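Long-range contacts in minor fimbrium subunit Mfa5 (Porphyromonas gingivalis ATCC 33277, PDB 6TO1), which serves as an accessory subunit of the minor fimbriae, the surface pili that mediate biofilm formation and adhesion to host cells and other oral bacteria: residues Asn109-Thr114 with Tyr469-Asp474; Gly496-Asn501 with Val526-Gly531. One frame throughout, in Å; residues are numbered along the deposited sequence.

Contact 1 of 2, residues Asn109-Thr114 with Tyr469-Asp474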
ATOM      1  N   ASN A 109     -35.368  -0.613  16.089  1.00 22.48           N
ATOM      2  CA  ASN A 109     -34.134  -1.165  16.668  1.00 26.00           C
ATOM      3  C   ASN A 109     -33.284  -1.633  15.493  1.00 21.60           C
ATOM      4  O   ASN A 109     -33.244  -2.807  15.135  1.00 21.42           O
ATOM      5  CB  ASN A 109     -34.447  -2.294  17.641  1.00 22.56           C
ATOM      6  CG  ASN A 109     -35.279  -1.821  18.839  1.00 21.91           C
ATOM      7  OD1 ASN A 109     -34.813  -1.070  19.690  1.00 24.78           O
ATOM      8  ND2 ASN A 109     -36.510  -2.306  18.921  1.00 26.37           N
ATOM      9  N   ALA A 110     -32.622  -0.673  14.851  1.00 20.84           N
ATOM     10  CA  ALA A 110     -31.909  -0.932  13.613  1.00 22.83           C
ATOM     11  C   ALA A 110     -30.583  -0.187  13.630  1.00 24.66           C
ATOM     12  O   ALA A 110     -30.505   0.954  14.086  1.00 22.67           O
ATOM     13  CB  ALA A 110     -32.725  -0.507  12.391  1.00 27.59           C
ATOM     14  N   TRP A 111     -29.554  -0.839  13.104  1.00 22.69           N
ATOM     15  CA  TRP A 111     -28.222  -0.251  13.035  1.00 19.83           C
ATOM     16  C   TRP A 111     -27.616  -0.608  11.692  1.00 19.18           C
ATOM     17  O   TRP A 111     -27.818  -1.709  11.174  1.00 24.61           O
ATOM     18  CB  TRP A 111     -27.303  -0.767  14.159  1.00 23.74           C
ATOM     19  CG  TRP A 111     -27.779  -0.454  15.547  1.00 21.10           C
ATOM     20  CD1 TRP A 111     -27.361   0.572  16.348  1.00 23.13           C
ATOM     21  CD2 TRP A 111     -28.748  -1.193  16.315  1.00 20.19           C
ATOM     22  NE1 TRP A 111     -28.023   0.527  17.551  1.00 25.39           N
ATOM     23  CE2 TRP A 111     -28.878  -0.548  17.550  1.00 23.36           C
ATOM     24  CE3 TRP A 111     -29.518  -2.327  16.064  1.00 22.92           C
ATOM     25  CZ2 TRP A 111     -29.752  -1.001  18.533  1.00 19.01           C
ATOM     26  CZ3 TRP A 111     -30.378  -2.768  17.037  1.00 18.23           C
ATOM     27  CH2 TRP A 111     -30.482  -2.112  18.250  1.00 18.82           C
ATOM     28  N   ASP A 112     -26.842   0.322  11.146  1.00 20.23           N
ATOM     29  CA  ASP A 112     -26.076   0.059   9.936  1.00 22.90           C
ATOM     30  C   ASP A 112     -24.640  -0.251  10.351  1.00 24.95           C
ATOM     31  O   ASP A 112     -23.967   0.590  10.948  1.00 23.25           O
ATOM     32  CB  ASP A 112     -26.130   1.245   8.981  1.00 26.64           C
ATOM     33  CG  ASP A 112     -27.462   1.350   8.254  1.00 28.36           C
ATOM     34  OD1 ASP A 112     -28.013   0.318   7.829  1.00 25.76           O
ATOM     35  OD2 ASP A 112     -27.940   2.488   8.119  1.00 31.52           O
ATOM     36  N   VAL A 113     -24.187  -1.456  10.054  1.00 23.03           N
ATOM     37  CA  VAL A 113     -22.880  -1.934  10.488  1.00 20.51           C
ATOM     38  C   VAL A 113     -21.928  -1.840   9.305  1.00 21.53           C
ATOM     39  O   VAL A 113     -22.199  -2.396   8.239  1.00 19.04           O
ATOM     40  CB  VAL A 113     -22.969  -3.377  11.014  1.00 23.34           C
ATOM     41  CG1 VAL A 113     -21.583  -3.919  11.339  1.00 21.51           C
ATOM     42  CG2 VAL A 113     -23.886  -3.437  12.241  1.00 22.60           C
ATOM     43  N   THR A 114     -20.811  -1.163   9.493  1.00 21.14           N
ATOM     44  CA  THR A 114     -19.814  -1.025   8.441  1.00 19.02           C
ATOM     45  C   THR A 114     -18.540  -1.708   8.915  1.00 20.94           C
ATOM     46  O   THR A 114     -18.140  -1.513  10.060  1.00 19.30           O
ATOM     47  CB  THR A 114     -19.514   0.434   8.125  1.00 20.85           C
ATOM     48  OG1 THR A 114     -20.630   1.034   7.460  1.00 24.43           O
ATOM     49  CG2 THR A 114     -18.273   0.520   7.186  1.00 20.58           C
ATOM     50  N   TYR A 469     -24.152  -3.236   6.039  1.00 21.71           N
ATOM     51  CA  TYR A 469     -25.405  -3.982   6.092  1.00 22.98           C
ATOM     52  C   TYR A 469     -26.197  -3.511   7.299  1.00 27.76           C
ATOM     53  O   TYR A 469     -25.627  -3.084   8.305  1.00 21.86           O
ATOM     54  CB  TYR A 469     -25.161  -5.506   6.166  1.00 22.70           C
ATOM     55  CG  TYR A 469     -24.310  -5.986   7.324  1.00 19.54           C
ATOM     56  CD1 TYR A 469     -24.891  -6.372   8.524  1.00 19.37           C
ATOM     57  CD2 TYR A 469     -22.913  -6.067   7.225  1.00 17.39           C
ATOM     58  CE1 TYR A 469     -24.124  -6.815   9.599  1.00 23.96           C
ATOM     59  CE2 TYR A 469     -22.135  -6.514   8.314  1.00 20.57           C
ATOM     60  CZ  TYR A 469     -22.741  -6.896   9.486  1.00 22.39           C
ATOM     61  OH  TYR A 469     -22.008  -7.353  10.567  1.00 24.33           O
ATOM     62  N   ARG A 470     -27.521  -3.612   7.202  1.00 23.83           N
ATOM     63  CA  ARG A 470     -28.411  -3.255   8.298  1.00 21.76           C
ATOM     64  C   ARG A 470     -28.775  -4.486   9.117  1.00 20.40           C
ATOM     65  O   ARG A 470     -29.041  -5.561   8.564  1.00 20.74           O
ATOM     66  CB  ARG A 470     -29.687  -2.593   7.777  1.00 27.49           C
ATOM     67  CG  ARG A 470     -30.590  -2.055   8.873  1.00 25.89           C
ATOM     68  CD  ARG A 470     -31.591  -1.010   8.361  1.00 30.74           C
ATOM     69  NE  ARG A 470     -30.907   0.214   7.960  1.00 25.46           N
ATOM     70  CZ  ARG A 470     -31.519   1.341   7.618  1.00 36.69           C
ATOM     71  NH1 ARG A 470     -32.849   1.419   7.640  1.00 32.42           N
ATOM     72  NH2 ARG A 470     -30.798   2.396   7.278  1.00 27.84           N
ATOM     73  N   ILE A 471     -28.747  -4.325  10.434  1.00 22.78           N
ATOM     74  CA  ILE A 471     -29.195  -5.362  11.356  1.00 18.62           C
ATOM     75  C   ILE A 471     -30.419  -4.858  12.113  1.00 19.26           C
ATOM     76  O   ILE A 471     -30.556  -3.666  12.407  1.00 23.01           O
ATOM     77  CB  ILE A 471     -28.130  -5.829  12.377  1.00 20.05           C
ATOM     78  CG1 ILE A 471     -27.645  -4.679  13.240  1.00 19.84           C
ATOM     79  CG2 ILE A 471     -26.977  -6.527  11.678  1.00 23.82           C
ATOM     80  CD1 ILE A 471     -26.652  -5.107  14.320  1.00 25.02           C
ATOM     81  N   TYR A 472     -31.280  -5.799  12.476  1.00 25.56           N
ATOM     82  CA  TYR A 472     -32.391  -5.534  13.369  1.00 20.70           C
ATOM     83  C   TYR A 472     -32.238  -6.373  14.629  1.00 18.18           C
ATOM     84  O   TYR A 472     -31.788  -7.522  14.571  1.00 21.39           O
ATOM     85  CB  TYR A 472     -33.732  -5.913  12.733  1.00 23.08           C
ATOM     86  CG  TYR A 472     -34.160  -5.092  11.559  1.00 24.55           C
ATOM     87  CD1 TYR A 472     -34.300  -3.722  11.659  1.00 25.24           C
ATOM     88  CD2 TYR A 472     -34.443  -5.698  10.345  1.00 30.89           C
ATOM     89  CE1 TYR A 472     -34.714  -2.970  10.568  1.00 25.48           C
ATOM     90  CE2 TYR A 472     -34.851  -4.946   9.245  1.00 38.65           C
ATOM     91  CZ  TYR A 472     -34.987  -3.587   9.373  1.00 37.44           C
ATOM     92  OH  TYR A 472     -35.390  -2.819   8.301  1.00 46.72           O
ATOM     93  N   ALA A 473     -32.678  -5.825  15.754  1.00 21.55           N
ATOM     94  CA  ALA A 473     -32.835  -6.635  16.965  1.00 23.99           C
ATOM     95  C   ALA A 473     -34.068  -7.539  16.852  1.00 24.27           C
ATOM     96  O   ALA A 473     -35.130  -7.101  16.403  1.00 23.06           O
ATOM     97  CB  ALA A 473     -32.965  -5.748  18.194  1.00 25.17           C
ATOM     98  N   ASP A 474     -33.908  -8.808  17.249  1.00 25.75           N
ATOM     99  CA  ASP A 474     -34.984  -9.812  17.309  1.00 25.27           C
ATOM    100  C   ASP A 474     -35.481  -9.829  18.755  1.00 22.31           C
ATOM    101  O   ASP A 474     -34.876 -10.456  19.636  1.00 20.34           O
ATOM    102  CB  ASP A 474     -34.446 -11.161  16.846  1.00 25.32           C
ATOM    103  CG  ASP A 474     -35.454 -12.278  16.931  1.00 26.79           C
ATOM    104  OD1 ASP A 474     -36.518 -12.117  17.554  1.00 26.32           O
ATOM    105  OD2 ASP A 474     -35.150 -13.341  16.367  1.00 30.59           O
TER
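Val-113 N donates a nearly straight hydrogen bond to Tyr-469 O at 2.8 Å, and Tyr-469 N returns one to Val-113 O at 3.1 Å. On the other face of the sheet, the guanidinium of Arg-470 grips the carboxylate of Asp-112 side-on, one nitrogen to each oxygen. Arg-470 NE meets Asp-112 OD1 at 2.9 Å along an almost linear N-H (175°), lying in the guanidinium plane but 32° out of the carboxylate plane. Arg-470 NH2 reaches the syn lone pair of Asp-112 OD2 at 3.0 Å. CG of Arg-470 leaves anti to the backbone N (chi1 -174°), and the bend at chi3 swings the head across to the acid. NH1 bonds Asp-104, which is also hydrogen-bonded to the hydroxyl of Tyr-472, itself bonded to Lys-424.

The example shows how side chains can join two facing residues of adjacent antiparallel strands where the backbone does not. Asp-112 and Arg-470 form a non-hydrogen-bonded pair, and the backbone bonds lie in the flanking pairs, Trp-111 with Ile-471 and Val-113 with Tyr-469. On the face opposite the salt bridge, Val-113 CB sits over one face of the Tyr-469 ring, toward its rim, in a CH-pi contact 4.1 Å from the centroid, while Val-113 CG2 touches Ile-471 CD1 at 3.8 Å. The phenol oxygen is hydrogen-bonded to Asp-415.

The ion pair is thus partly exposed, and with Asp-104 bonded to the same guanidinium its positive charge is shared between two acids, which would be expected to favour their ionised forms.

Contact 2 of 2, residues Gly496-Asn501 with Val526-Gly531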
ATOM      1  N   GLY A 496     -21.328  -1.290  27.171  1.00 21.83           N
ATOM      2  CA  GLY A 496     -21.979  -2.315  27.958  1.00 25.12           C
ATOM      3  C   GLY A 496     -23.143  -3.022  27.288  1.00 31.99           C
ATOM      4  O   GLY A 496     -23.817  -3.823  27.939  1.00 26.48           O
ATOM      5  N   GLY A 497     -23.399  -2.760  26.017  1.00 25.19           N
ATOM      6  CA  GLY A 497     -24.523  -3.354  25.327  1.00 23.43           C
ATOM      7  C   GLY A 497     -24.228  -4.750  24.827  1.00 18.79           C
ATOM      8  O   GLY A 497     -23.228  -5.392  25.176  1.00 24.52           O
ATOM      9  N   PHE A 498     -25.142  -5.225  23.993  1.00 18.95           N
ATOM     10  CA  PHE A 498     -25.009  -6.505  23.332  1.00 21.56           C
ATOM     11  C   PHE A 498     -24.040  -6.372  22.173  1.00 18.43           C
ATOM     12  O   PHE A 498     -24.069  -5.364  21.462  1.00 21.51           O
ATOM     13  CB  PHE A 498     -26.347  -6.951  22.775  1.00 19.47           C
ATOM     14  CG  PHE A 498     -27.384  -7.266  23.830  1.00 21.50           C
ATOM     15  CD1 PHE A 498     -27.063  -8.066  24.903  1.00 23.79           C
ATOM     16  CD2 PHE A 498     -28.688  -6.808  23.692  1.00 21.03           C
ATOM     17  CE1 PHE A 498     -27.997  -8.379  25.853  1.00 24.33           C
ATOM     18  CE2 PHE A 498     -29.654  -7.126  24.634  1.00 18.10           C
ATOM     19  CZ  PHE A 498     -29.303  -7.910  25.724  1.00 22.91           C
ATOM     20  N   ASP A 499     -23.251  -7.419  21.941  1.00 21.11           N
ATOM     21  CA  ASP A 499     -22.461  -7.496  20.716  1.00 20.04           C
ATOM     22  C   ASP A 499     -23.364  -7.484  19.482  1.00 21.56           C
ATOM     23  O   ASP A 499     -24.372  -8.194  19.436  1.00 23.55           O
ATOM     24  CB  ASP A 499     -21.661  -8.789  20.669  1.00 19.00           C
ATOM     25  CG  ASP A 499     -20.337  -8.702  21.420  1.00 23.89           C
ATOM     26  OD1 ASP A 499     -19.542  -7.781  21.147  1.00 23.43           O
ATOM     27  OD2 ASP A 499     -20.107  -9.582  22.263  1.00 25.37           O
ATOM     28  N   THR A 500     -22.949  -6.750  18.445  1.00 18.11           N
ATOM     29  CA  THR A 500     -23.523  -6.972  17.121  1.00 21.04           C
ATOM     30  C   THR A 500     -22.826  -8.113  16.389  1.00 20.94           C
ATOM     31  O   THR A 500     -23.437  -8.783  15.541  1.00 18.92           O
ATOM     32  CB  THR A 500     -23.443  -5.710  16.265  1.00 23.89           C
ATOM     33  OG1 THR A 500     -22.074  -5.345  16.082  1.00 21.27           O
ATOM     34  CG2 THR A 500     -24.155  -4.536  16.913  1.00 23.84           C
ATOM     35  N   ASN A 501     -21.554  -8.342  16.703  1.00 18.40           N
ATOM     36  CA  ASN A 501     -20.750  -9.375  16.074  1.00 17.67           C
ATOM     37  C   ASN A 501     -20.174 -10.302  17.135  1.00 18.41           C
ATOM     38  O   ASN A 501     -19.739  -9.845  18.192  1.00 19.16           O
ATOM     39  CB  ASN A 501     -19.523  -8.795  15.280  1.00 20.26           C
ATOM     40  CG  ASN A 501     -19.857  -7.681  14.356  1.00 24.97           C
ATOM     41  OD1 ASN A 501     -20.954  -7.159  14.276  1.00 21.95           O
ATOM     42  N   VAL A 526     -24.512  -2.510  21.398  1.00 21.30           N
ATOM     43  CA  VAL A 526     -25.731  -1.738  21.222  1.00 20.71           C
ATOM     44  C   VAL A 526     -26.732  -2.121  22.309  1.00 20.17           C
ATOM     45  O   VAL A 526     -26.761  -3.261  22.793  1.00 20.94           O
ATOM     46  CB  VAL A 526     -26.386  -1.927  19.832  1.00 18.99           C
ATOM     47  CG1 VAL A 526     -25.431  -1.519  18.711  1.00 25.14           C
ATOM     48  CG2 VAL A 526     -26.833  -3.332  19.632  1.00 19.59           C
ATOM     49  N   LYS A 527     -27.546  -1.144  22.685  1.00 22.33           N
ATOM     50  CA  LYS A 527     -28.734  -1.358  23.520  1.00 20.66           C
ATOM     51  C   LYS A 527     -29.985  -0.996  22.727  1.00 22.23           C
ATOM     52  O   LYS A 527     -30.010   0.003  21.998  1.00 23.20           O
ATOM     53  CB  LYS A 527     -28.643  -0.527  24.804  1.00 23.03           C
ATOM     54  CG  LYS A 527     -27.480  -0.920  25.696  1.00 23.99           C
ATOM     55  CD  LYS A 527     -27.279   0.040  26.885  1.00 29.46           C
ATOM     56  CE  LYS A 527     -26.011  -0.344  27.652  1.00 34.47           C
ATOM     57  NZ  LYS A 527     -25.684   0.580  28.757  1.00 35.01           N
ATOM     58  N   LEU A 528     -31.014  -1.833  22.854  1.00 23.85           N
ATOM     59  CA  LEU A 528     -32.266  -1.594  22.152  1.00 24.16           C
ATOM     60  C   LEU A 528     -32.883  -0.274  22.608  1.00 21.82           C
ATOM     61  O   LEU A 528     -32.766   0.123  23.769  1.00 26.33           O
ATOM     62  CB  LEU A 528     -33.245  -2.742  22.418  1.00 23.30           C
ATOM     63  CG  LEU A 528     -33.165  -3.924  21.471  1.00 21.81           C
ATOM     64  CD1 LEU A 528     -31.780  -4.534  21.586  1.00 21.79           C
ATOM     65  CD2 LEU A 528     -34.207  -4.938  21.845  1.00 23.98           C
ATOM     66  N   GLY A 529     -33.530   0.415  21.672  1.00 27.72           N
ATOM     67  CA  GLY A 529     -34.178   1.678  21.976  1.00 26.24           C
ATOM     68  C   GLY A 529     -35.690   1.583  22.171  1.00 28.25           C
ATOM     69  O   GLY A 529     -36.285   2.496  22.749  1.00 24.56           O
ATOM     70  N   TYR A 530     -36.312   0.504  21.693  1.00 24.16           N
ATOM     71  CA  TYR A 530     -37.765   0.330  21.752  1.00 26.19           C
ATOM     72  C   TYR A 530     -38.155  -1.108  22.046  1.00 30.58           C
ATOM     73  O   TYR A 530     -37.624  -2.042  21.449  1.00 23.59           O
ATOM     74  CB  TYR A 530     -38.437   0.756  20.418  1.00 22.68           C
ATOM     75  CG  TYR A 530     -38.165   2.205  20.111  1.00 25.86           C
ATOM     76  CD1 TYR A 530     -39.021   3.209  20.548  1.00 30.56           C
ATOM     77  CD2 TYR A 530     -36.993   2.582  19.452  1.00 24.22           C
ATOM     78  CE1 TYR A 530     -38.730   4.537  20.319  1.00 31.02           C
ATOM     79  CE2 TYR A 530     -36.702   3.892  19.220  1.00 28.87           C
ATOM     80  CZ  TYR A 530     -37.565   4.869  19.645  1.00 38.19           C
ATOM     81  OH  TYR A 530     -37.258   6.179  19.399  1.00 35.68           O
ATOM     82  N   GLY A 531     -39.142  -1.283  22.927  1.00 22.00           N
ATOM     83  CA  GLY A 531     -39.696  -2.584  23.211  1.00 22.16           C
ATOM     84  C   GLY A 531     -41.161  -2.660  22.810  1.00 24.85           C
ATOM     85  O   GLY A 531     -41.706  -1.747  22.180  1.00 23.38           O
TER
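The backbones meet in one short antiparallel bridge, in which Phe-498 N donates to Val-526 O at 2.8 Å and Val-526 N returns a bond to Phe-498 O at 2.9 Å, both bent, with N-H...O angles near 150°. Gly-497 comes in beside it, its CA 3.4 Å from Val-526 O in a CA-H...O contact; having no side chain, the glycine lets the two backbones approach this closely. Lys-527 stretches along the glycines, its CG 3.8 Å from Gly-497 CA and its CE near the backbone of Gly-496. Thr-500 and Val-526 cross at about a right angle, methyl to methyl, with CG2 of the threonine 3.7 Å from CG1 of the valine.

The residue after Thr-500 is Asn-501, which carries an intramolecular isopeptide bond, Asn-501 CG to Lys-94 NZ; the missing ND2 is consistent with loss of the amide nitrogen in that reaction. With OG1 set between backbone N and carbonyl carbon (chi1 61°), Thr-500 donates from OG1 to Asn-501 OD1 at 2.8 Å, from above the carbonyl plane. Phe-498 turns its ring edge to Leu-528, where Phe-498 CD2 and Leu-528 CD1 are 4.4 Å apart, and meets Trp-630 edge-to-face. Both Phe-498 and Leu-528 also rest on Ile-478 of helix 475-480, while the Leu-528 side chain reaches Ala-473 as well.

In the fold
From the N terminus, strand 90-98 leads to 110-119, and the chain then makes the long excursion containing the von Willebrand factor type A domain before 463-473 returns to pair with 110-119. Contact 1 closes that loop of 354 residues. Contact 2 follows in series, closing a short loop of 24 residues that includes most of strand 501-510. Their centres lie about 10 Å apart: Asn-109 bonds the backbone of Gly-529 and Tyr-530, and Trp-111 packs on Val-526. Contact 1 thus joins strands within the isopeptide-bearing domain, whereas contact 2, together with the bonds from Asn-109, ties that domain to the start of strand 530-539 in the next sheet.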